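Local coordinates for protein glucosamine kinase (PDB 6HWJ) that phosphorylates D-glucosamine to D-glucosamine 6-phosphate with ATP and magnesium and, to a lesser extent, also acts on glucose, at residues A[51-61]-A[134-142]; A[236-247]-A[286-296]. All blocks are in the same frame, centred on the assembly; numbering follows the deposited sequence.

Contact 1 of 2, residues A[51-61]-A[134-142]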
loop_
_atom_site.group_PDB
_atom_site.type_symbol
_atom_site.label_atom_id
_atom_site.label_comp_id
_atom_site.label_asym_id
_atom_site.label_seq_id
_atom_site.Cartn_x
_atom_site.Cartn_y
_atom_site.Cartn_z
ATOM N N ARG A 51 9.899 -21.994 10.370
ATOM C CA ARG A 51 8.956 -22.814 9.613
ATOM C C ARG A 51 8.165 -23.679 10.579
ATOM O O ARG A 51 8.751 -24.396 11.404
ATOM C CB ARG A 51 9.713 -23.663 8.596
ATOM C CG ARG A 51 8.880 -24.273 7.513
ATOM C CD ARG A 51 9.760 -25.110 6.578
ATOM N NE ARG A 51 10.802 -24.304 5.938
ATOM C CZ ARG A 51 10.784 -23.916 4.661
ATOM N NH1 ARG A 51 9.779 -24.256 3.859
ATOM N NH2 ARG A 51 11.784 -23.190 4.183
ATOM N N SER A 52 6.840 -23.598 10.497
ATOM C CA SER A 52 6.014 -24.561 11.199
ATOM C C SER A 52 5.927 -25.865 10.377
ATOM O O SER A 52 6.337 -25.932 9.213
ATOM C CB SER A 52 4.631 -23.969 11.473
ATOM O OG SER A 52 4.148 -23.219 10.375
ATOM N N ALA A 53 5.412 -26.914 11.009
ATOM C CA ALA A 53 5.433 -28.243 10.403
ATOM C C ALA A 53 4.582 -28.336 9.147
ATOM O O ALA A 53 4.706 -29.316 8.400
ATOM C CB ALA A 53 4.969 -29.298 11.426
ATOM N N ASP A 54 3.724 -27.352 8.894
ATOM C CA ASP A 54 2.935 -27.295 7.673
ATOM C C ASP A 54 3.638 -26.512 6.569
ATOM O O ASP A 54 2.992 -26.117 5.597
ATOM C CB ASP A 54 1.569 -26.667 7.962
ATOM C CG ASP A 54 1.688 -25.260 8.547
ATOM O OD1 ASP A 54 2.836 -24.803 8.762
ATOM O OD2 ASP A 54 0.645 -24.617 8.791
ATOM N N ALA A 55 4.940 -26.266 6.711
ATOM C CA ALA A 55 5.773 -25.532 5.757
ATOM C C ALA A 55 5.498 -24.033 5.737
ATOM O O ALA A 55 6.158 -23.304 4.980
ATOM C CB ALA A 55 5.624 -26.080 4.324
ATOM N N ALA A 56 4.558 -23.532 6.538
ATOM C CA ALA A 56 4.358 -22.094 6.629
ATOM C C ALA A 56 5.574 -21.427 7.270
ATOM O O ALA A 56 6.141 -21.939 8.237
ATOM C CB ALA A 56 3.108 -21.773 7.435
ATOM N N ARG A 57 5.978 -20.289 6.719
ATOM C CA ARG A 57 7.155 -19.560 7.175
ATOM C C ARG A 57 6.737 -18.286 7.885
ATOM O O ARG A 57 5.737 -17.658 7.529
ATOM C CB ARG A 57 8.088 -19.195 6.023
ATOM C CG ARG A 57 8.812 -20.358 5.413
ATOM C CD ARG A 57 10.116 -19.890 4.752
ATOM N NE ARG A 57 9.901 -18.830 3.767
ATOM C CZ ARG A 57 10.881 -18.184 3.140
ATOM N NH1 ARG A 57 10.593 -17.232 2.264
ATOM N NH2 ARG A 57 12.145 -18.483 3.393
ATOM N N TRP A 58 7.541 -17.889 8.877
ATOM C CA TRP A 58 7.188 -16.799 9.765
ATOM C C TRP A 58 8.411 -15.963 10.121
ATOM O O TRP A 58 9.496 -16.503 10.331
ATOM C CB TRP A 58 6.582 -17.335 11.086
ATOM C CG TRP A 58 5.477 -18.333 10.910
ATOM C CD1 TRP A 58 5.608 -19.672 10.617
ATOM C CD2 TRP A 58 4.080 -18.083 11.036
ATOM N NE1 TRP A 58 4.370 -20.259 10.562
ATOM C CE2 TRP A 58 3.415 -19.305 10.806
ATOM C CE3 TRP A 58 3.320 -16.938 11.305
ATOM C CZ2 TRP A 58 2.020 -19.416 10.833
ATOM C CZ3 TRP A 58 1.934 -17.058 11.347
ATOM C CH2 TRP A 58 1.304 -18.279 11.110
ATOM N N THR A 59 8.222 -14.657 10.221
ATOM C CA THR A 59 9.201 -13.770 10.846
ATOM C C THR A 59 8.875 -13.716 12.325
ATOM O O THR A 59 7.748 -13.377 12.693
ATOM C CB THR A 59 9.164 -12.360 10.264
ATOM O OG1 THR A 59 9.395 -12.419 8.858
ATOM C CG2 THR A 59 10.227 -11.453 10.924
ATOM N N VAL A 60 9.855 -14.030 13.166
ATOM C CA VAL A 60 9.599 -14.054 14.600
ATOM C C VAL A 60 10.656 -13.238 15.326
ATOM O O VAL A 60 11.835 -13.626 15.310
ATOM C CB VAL A 60 9.576 -15.494 15.142
ATOM C CG1 VAL A 60 9.090 -15.465 16.584
ATOM C CG2 VAL A 60 8.682 -16.390 14.280
ATOM N N PRO A 61 10.293 -12.122 15.974
ATOM C CA PRO A 61 11.236 -11.485 16.891
ATOM C C PRO A 61 11.356 -12.333 18.139
ATOM O O PRO A 61 10.351 -12.686 18.761
ATOM C CB PRO A 61 10.596 -10.115 17.179
ATOM C CG PRO A 61 9.124 -10.384 17.070
ATOM C CD PRO A 61 8.971 -11.460 15.995
ATOM N N TRP A 134 7.207 -5.466 12.075
ATOM C CA TRP A 134 7.609 -6.827 11.791
ATOM C C TRP A 134 6.676 -7.446 10.758
ATOM O O TRP A 134 5.453 -7.417 10.921
ATOM C CB TRP A 134 7.556 -7.698 13.050
ATOM C CG TRP A 134 8.400 -7.234 14.186
ATOM C CD1 TRP A 134 7.962 -6.624 15.331
ATOM C CD2 TRP A 134 9.813 -7.335 14.294
ATOM N NE1 TRP A 134 9.032 -6.350 16.148
ATOM C CE2 TRP A 134 10.180 -6.772 15.535
ATOM C CE3 TRP A 134 10.810 -7.855 13.469
ATOM C CZ2 TRP A 134 11.497 -6.706 15.961
ATOM C CZ3 TRP A 134 12.120 -7.795 13.891
ATOM C CH2 TRP A 134 12.457 -7.222 15.136
ATOM N N ALA A 135 7.244 -8.020 9.713
ATOM C CA ALA A 135 6.494 -8.972 8.914
ATOM C C ALA A 135 6.133 -10.122 9.844
ATOM O O ALA A 135 6.802 -10.358 10.865
ATOM C CB ALA A 135 7.310 -9.450 7.721
ATOM N N VAL A 136 5.040 -10.785 9.548
ATOM C CA VAL A 136 4.633 -11.940 10.351
ATOM C C VAL A 136 4.681 -13.171 9.450
ATOM O O VAL A 136 5.655 -13.938 9.467
ATOM C CB VAL A 136 3.243 -11.722 10.963
ATOM C CG1 VAL A 136 2.796 -12.959 11.740
ATOM C CG2 VAL A 136 3.259 -10.507 11.868
ATOM N N ARG A 137 3.654 -13.353 8.633
ATOM C CA ARG A 137 3.635 -14.462 7.684
ATOM C C ARG A 137 4.480 -14.091 6.472
ATOM O O ARG A 137 4.360 -12.993 5.935
ATOM C CB ARG A 137 2.196 -14.782 7.276
ATOM C CG ARG A 137 2.051 -15.952 6.329
ATOM C CD ARG A 137 2.487 -17.261 6.964
ATOM N NE ARG A 137 2.259 -18.391 6.064
ATOM C CZ ARG A 137 1.118 -19.074 5.986
ATOM N NH1 ARG A 137 0.085 -18.748 6.753
ATOM N NH2 ARG A 137 1.012 -20.086 5.136
ATOM N N LEU A 138 5.348 -14.998 6.063
ATOM C CA LEU A 138 6.194 -14.807 4.893
ATOM C C LEU A 138 5.713 -15.687 3.743
ATOM O O LEU A 138 5.055 -16.709 3.959
ATOM C CB LEU A 138 7.647 -15.172 5.214
ATOM C CG LEU A 138 8.334 -14.309 6.284
ATOM C CD1 LEU A 138 9.666 -14.922 6.684
ATOM C CD2 LEU A 138 8.509 -12.864 5.784
ATOM N N PRO A 139 6.060 -15.347 2.509
ATOM C CA PRO A 139 5.831 -16.284 1.400
ATOM C C PRO A 139 6.742 -17.497 1.506
ATOM O O PRO A 139 7.730 -17.511 2.252
ATOM C CB PRO A 139 6.147 -15.451 0.151
ATOM C CG PRO A 139 7.057 -14.364 0.632
ATOM C CD PRO A 139 6.648 -14.068 2.062
ATOM N N ALA A 140 6.383 -18.544 0.755
ATOM C CA ALA A 140 7.266 -19.693 0.618
ATOM C C ALA A 140 8.610 -19.255 0.037
ATOM O O ALA A 140 8.730 -18.212 -0.600
ATOM C CB ALA A 140 6.630 -20.755 -0.281
ATOM N N GLU A 141 9.631 -20.073 0.265
ATOM C CA GLU A 141 10.980 -19.707 -0.156
ATOM C C GLU A 141 11.034 -19.544 -1.669
ATOM O O GLU A 141 10.538 -20.389 -2.416
ATOM C CB GLU A 141 11.984 -20.762 0.304
ATOM C CG GLU A 141 13.438 -20.362 0.105
ATOM C CD GLU A 141 14.406 -21.347 0.742
ATOM O OE1 GLU A 141 13.970 -22.462 1.116
ATOM O OE2 GLU A 141 15.600 -21.001 0.873
ATOM N N GLY A 142 11.631 -18.443 -2.115
ATOM C CA GLY A 142 11.731 -18.138 -3.520
ATOM C C GLY A 142 10.487 -17.562 -4.157
ATOM O O GLY A 142 10.536 -17.199 -5.335
HETATM O O HOH W 1 9.444 -22.486 1.805
HETATM O O HOH W 2 6.675 -11.123 13.656
#

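Contact 2 of 2, residues A[236-247]-A[286-296]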
loop_
_atom_site.group_PDB
_atom_site.type_symbol
_atom_site.label_atom_id
_atom_site.label_comp_id
_atom_site.label_asym_id
_atom_site.label_seq_id
_atom_site.Cartn_x
_atom_site.Cartn_y
_atom_site.Cartn_z
ATOM N N ARG A 236 14.587 1.866 -11.180
ATOM C CA ARG A 236 14.882 0.441 -11.131
ATOM C C ARG A 236 14.631 -0.246 -12.468
ATOM O O ARG A 236 14.952 -1.432 -12.615
ATOM C CB ARG A 236 14.050 -0.243 -10.047
ATOM C CG ARG A 236 14.486 0.110 -8.622
ATOM C CD ARG A 236 14.020 -0.926 -7.602
ATOM N NE ARG A 236 14.621 -2.238 -7.827
ATOM C CZ ARG A 236 14.014 -3.258 -8.436
ATOM N NH1 ARG A 236 12.772 -3.138 -8.890
ATOM N NH2 ARG A 236 14.658 -4.406 -8.592
ATOM N N GLY A 237 14.066 0.458 -13.433
ATOM C CA GLY A 237 13.858 -0.069 -14.763
ATOM C C GLY A 237 12.385 -0.178 -15.096
ATOM O O GLY A 237 11.506 0.162 -14.306
ATOM N N ARG A 238 12.129 -0.673 -16.301
ATOM C CA ARG A 238 10.762 -0.813 -16.788
ATOM C C ARG A 238 10.685 -2.075 -17.625
ATOM O O ARG A 238 11.706 -2.596 -18.083
ATOM C CB ARG A 238 10.341 0.404 -17.607
ATOM C CG ARG A 238 11.169 0.566 -18.877
ATOM C CD ARG A 238 10.875 1.883 -19.568
ATOM N NE ARG A 238 11.086 3.016 -18.670
ATOM C CZ ARG A 238 10.921 4.286 -19.017
ATOM N NH1 ARG A 238 10.547 4.592 -20.248
ATOM N NH2 ARG A 238 11.137 5.249 -18.131
ATOM N N THR A 239 9.457 -2.549 -17.829
ATOM C CA THR A 239 9.198 -3.762 -18.613
ATOM C C THR A 239 8.051 -3.477 -19.571
ATOM O O THR A 239 6.960 -3.083 -19.116
ATOM C CB THR A 239 8.862 -4.941 -17.704
ATOM O OG1 THR A 239 9.918 -5.153 -16.752
ATOM C CG2 THR A 239 8.654 -6.195 -18.522
ATOM N N PRO A 240 8.212 -3.684 -20.878
ATOM C CA PRO A 240 7.075 -3.499 -21.796
ATOM C C PRO A 240 5.997 -4.545 -21.548
ATOM O O PRO A 240 6.280 -5.744 -21.461
ATOM C CB PRO A 240 7.698 -3.661 -23.190
ATOM C CG PRO A 240 9.177 -3.520 -22.996
ATOM C CD PRO A 240 9.459 -4.018 -21.595
ATOM N N ALA A 241 4.755 -4.082 -21.412
ATOM C CA ALA A 241 3.624 -4.993 -21.365
ATOM C C ALA A 241 3.557 -5.811 -22.650
ATOM O O ALA A 241 3.809 -5.303 -23.741
ATOM C CB ALA A 241 2.327 -4.220 -21.169
ATOM N N THR A 242 3.224 -7.090 -22.512
ATOM C CA THR A 242 3.100 -7.976 -23.652
ATOM C C THR A 242 1.655 -8.012 -24.133
ATOM O O THR A 242 0.736 -7.554 -23.453
ATOM C CB THR A 242 3.568 -9.386 -23.292
ATOM O OG1 THR A 242 2.762 -9.885 -22.216
ATOM C CG2 THR A 242 5.028 -9.371 -22.853
ATOM N N ALA A 243 1.458 -8.574 -25.335
ATOM C CA ALA A 243 0.106 -8.823 -25.812
ATOM C C ALA A 243 -0.684 -9.644 -24.801
ATOM O O ALA A 243 -1.848 -9.337 -24.506
ATOM C CB ALA A 243 0.144 -9.545 -27.168
ATOM N N ALA A 244 -0.060 -10.686 -24.244
ATOM C CA ALA A 244 -0.741 -11.510 -23.254
ATOM C C ALA A 244 -1.107 -10.704 -22.021
ATOM O O ALA A 244 -2.172 -10.911 -21.425
ATOM C CB ALA A 244 0.132 -12.706 -22.875
ATOM N N ASP A 245 -0.230 -9.784 -21.607
ATOM C CA ASP A 245 -0.526 -8.943 -20.447
ATOM C C ASP A 245 -1.807 -8.143 -20.661
ATOM O O ASP A 245 -2.738 -8.200 -19.847
ATOM C CB ASP A 245 0.639 -7.992 -20.168
ATOM C CG ASP A 245 1.841 -8.692 -19.568
ATOM O OD1 ASP A 245 1.663 -9.746 -18.921
ATOM O OD2 ASP A 245 2.963 -8.170 -19.732
ATOM N N VAL A 246 -1.869 -7.370 -21.755
ATOM C CA VAL A 246 -3.016 -6.488 -21.943
ATOM C C VAL A 246 -4.270 -7.312 -22.182
ATOM O O VAL A 246 -5.364 -6.931 -21.748
ATOM C CB VAL A 246 -2.765 -5.491 -23.088
ATOM C CG1 VAL A 246 -1.545 -4.636 -22.784
ATOM C CG2 VAL A 246 -2.601 -6.215 -24.431
ATOM N N ALA A 247 -4.137 -8.455 -22.865
ATOM C CA ALA A 247 -5.277 -9.346 -23.035
ATOM C C ALA A 247 -5.780 -9.853 -21.687
ATOM O O ALA A 247 -6.992 -9.897 -21.443
ATOM C CB ALA A 247 -4.899 -10.508 -23.946
ATOM N N LEU A 286 -7.760 -2.099 -25.099
ATOM C CA LEU A 286 -6.526 -2.458 -24.414
ATOM C C LEU A 286 -5.611 -3.299 -25.293
ATOM O O LEU A 286 -4.393 -3.287 -25.106
ATOM C CB LEU A 286 -6.852 -3.214 -23.127
ATOM C CG LEU A 286 -7.460 -2.353 -22.016
ATOM C CD1 LEU A 286 -7.906 -3.234 -20.858
ATOM C CD2 LEU A 286 -6.457 -1.310 -21.546
ATOM N N ASP A 287 -6.172 -4.042 -26.249
ATOM C CA ASP A 287 -5.336 -4.906 -27.078
ATOM C C ASP A 287 -4.312 -4.107 -27.872
ATOM O O ASP A 287 -3.249 -4.632 -28.217
ATOM C CB ASP A 287 -6.212 -5.740 -28.016
ATOM C CG ASP A 287 -7.147 -6.670 -27.262
ATOM O OD1 ASP A 287 -6.791 -7.098 -26.143
ATOM O OD2 ASP A 287 -8.242 -6.971 -27.788
ATOM N N ALA A 288 -4.598 -2.843 -28.159
ATOM C CA ALA A 288 -3.674 -2.002 -28.907
ATOM C C ALA A 288 -2.604 -1.359 -28.036
ATOM O O ALA A 288 -1.770 -0.615 -28.558
ATOM C CB ALA A 288 -4.440 -0.901 -29.639
ATOM N N LEU A 289 -2.601 -1.626 -26.733
ATOM C CA LEU A 289 -1.668 -0.991 -25.811
ATOM C C LEU A 289 -0.497 -1.893 -25.445
ATOM O O LEU A 289 0.210 -1.615 -24.476
ATOM C CB LEU A 289 -2.401 -0.545 -24.547
ATOM C CG LEU A 289 -3.528 0.459 -24.799
ATOM C CD1 LEU A 289 -4.163 0.866 -23.504
ATOM C CD2 LEU A 289 -3.038 1.686 -25.574
ATOM N N ALA A 290 -0.272 -2.963 -26.200
ATOM C CA ALA A 290 0.915 -3.778 -25.995
ATOM C C ALA A 290 2.162 -2.922 -26.169
ATOM O O ALA A 290 2.241 -2.091 -27.072
ATOM C CB ALA A 290 0.939 -4.948 -26.973
ATOM N N GLY A 291 3.137 -3.121 -25.288
ATOM C CA GLY A 291 4.340 -2.325 -25.275
ATOM C C GLY A 291 4.328 -1.177 -24.279
ATOM O O GLY A 291 5.370 -0.557 -24.067
ATOM N N THR A 292 3.188 -0.871 -23.674
ATOM C CA THR A 292 3.132 0.227 -22.718
ATOM C C THR A 292 4.028 -0.097 -21.525
ATOM O O THR A 292 4.117 -1.260 -21.115
ATOM C CB THR A 292 1.687 0.469 -22.270
ATOM O OG1 THR A 292 1.602 1.720 -21.582
ATOM C CG2 THR A 292 1.199 -0.641 -21.353
ATOM N N PRO A 293 4.725 0.891 -20.965
ATOM C CA PRO A 293 5.757 0.589 -19.957
ATOM C C PRO A 293 5.162 0.225 -18.607
ATOM O O PRO A 293 4.279 0.918 -18.091
ATOM C CB PRO A 293 6.571 1.890 -19.875
ATOM C CG PRO A 293 5.593 2.956 -20.257
ATOM C CD PRO A 293 4.695 2.327 -21.315
ATOM N N LEU A 294 5.666 -0.863 -18.031
ATOM C CA LEU A 294 5.357 -1.237 -16.648
ATOM C C LEU A 294 6.565 -0.937 -15.762
ATOM O O LEU A 294 7.711 -1.221 -16.150
ATOM C CB LEU A 294 4.998 -2.714 -16.540
ATOM C CG LEU A 294 4.022 -3.250 -17.609
ATOM C CD1 LEU A 294 3.856 -4.769 -17.473
ATOM C CD2 LEU A 294 2.700 -2.528 -17.482
ATOM N N ILE A 295 6.300 -0.374 -14.582
ATOM C CA ILE A 295 7.329 -0.020 -13.608
ATOM C C ILE A 295 6.899 -0.524 -12.232
ATOM O O ILE A 295 5.765 -0.949 -12.029
ATOM C CB ILE A 295 7.595 1.503 -13.545
ATOM C CG1 ILE A 295 6.331 2.260 -13.161
ATOM C CG2 ILE A 295 8.142 2.020 -14.893
ATOM C CD1 ILE A 295 6.588 3.690 -12.704
ATOM N N ASP A 296 7.828 -0.475 -11.284
ATOM C CA ASP A 296 7.464 -0.614 -9.872
ATOM C C ASP A 296 6.502 0.518 -9.503
ATOM O O ASP A 296 6.821 1.698 -9.704
ATOM C CB ASP A 296 8.720 -0.545 -8.990
ATOM C CG ASP A 296 9.678 -1.712 -9.220
ATOM O OD1 ASP A 296 9.365 -2.646 -9.990
ATOM O OD2 ASP A 296 10.777 -1.681 -8.642
HETATM O O HOH W 3 10.570 0.224 -11.829
#

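Contact 1 of 2, residues A[51-61]-A[134-142]
R51 and E141 meet where the hairpin of strands 45-51 and 57-65 reaches the chain leaving strand 130-134, whose residues 134-142 run antiparallel to strand 57-65 and add a short, weakly bonded strand to that sheet. The R51 guanidinium is committed to D36 by a salt bridge; its link to E141 is long, and a water joins R51 NH1 to the backbone N of E141. At the hairpin turn, S52 OG gives its proton to D54 OD1 and accepts from the ring N-H of W58, in the plane of the indole. A56 lays CB over one face of the R137 guanidinium, though R137 is exposed and poorly ordered, its outer end less certain. R57 holds residues 134-142 through its side chain: with CG anti to the carbonyl carbon (chi1 -70°) and the chain bent at chi3, NE and NH1 both come side-on to the carbonyl of P139, at 3.0 and 2.9 Å from P139 O. E141 CA lies over one face of that guanidinium, and NH1 also pairs with E174. The backbone follows with a nearly straight bond from L138 N to R57 O (3.1 Å). W58 turns to the same face of the sheet as R137, whose CD stands over the six-membered ring, 4.2 Å from its centroid; V136 CG1 touches the ring edge. T59 N then bonds to V136 O at 2.8 Å. Its OG1 is buried against L138, with CD2 3.2 Å from T59 OG1, and finds no polar partner in the model. At P61 the strand passes W134, next in sequence to K133, a probable ATP-binding residue. Here P61 CB sits over the indole face as a CH-pi contact, 3.8 Å from the centroid of the six-membered ring.

Contact 2 of 2, residues A[236-247]-A[286-296]
T239 N donates to L294 O at 2.8 Å, and L294 N returns the bond to T239 O, making a hydrogen-bonded antiparallel pair between two very short strands. The ladder runs on past the non-hydrogen-bonded pair P240 and P293: A241 N reaches T292 O almost straight (174°), and A241 O accepts from G291 N inside the type II turn 289-292. L294, with CG anti to its carbonyl carbon (chi1 -45°), brings CD1 to 4.0 Å from A241 CB. Beyond A241 the chain enters helix 243-263 through a capping box, in which T242 OG1 accepts from D245 N and D245 OD2 from T242 N. One turn in, V246 packs over the 3-10 segment 286-288, its CB 3.4 Å from L286 O. At the other end R236 NH1 and D296 OD2 form a salt bridge with nearly coplanar groups, but R236 is poorly ordered and the distance is very short, so its detail is doubtful. D296 OD1 also forms a salt bridge with R332, and a water links G237 O to D296 N. The register thus rests on bonds between backbone atoms, while the strength of the R236 pair cannot be judged from this geometry.

Overall arrangement
After strand 34-42, the chain forms the hairpin of strands 45-51 and 57-65, and contact 1 closes when residues 134-142 return to it after a 72-residue excursion that is richer in strand than helix. It joins that sheet to the chain just past strand 130-134 of the six-stranded sheet. Only then does contact 2 open; it closes over 38 residues, mostly helices 243-263 and 266-284, and ties the two ends of this helical excursion together in a small three-stranded sheet completed by 333-334. The loops neither nest nor cross. Their centres lie about 32 Å apart, with nearest atoms about 14 Å apart, so each fastens a different region of the kinase.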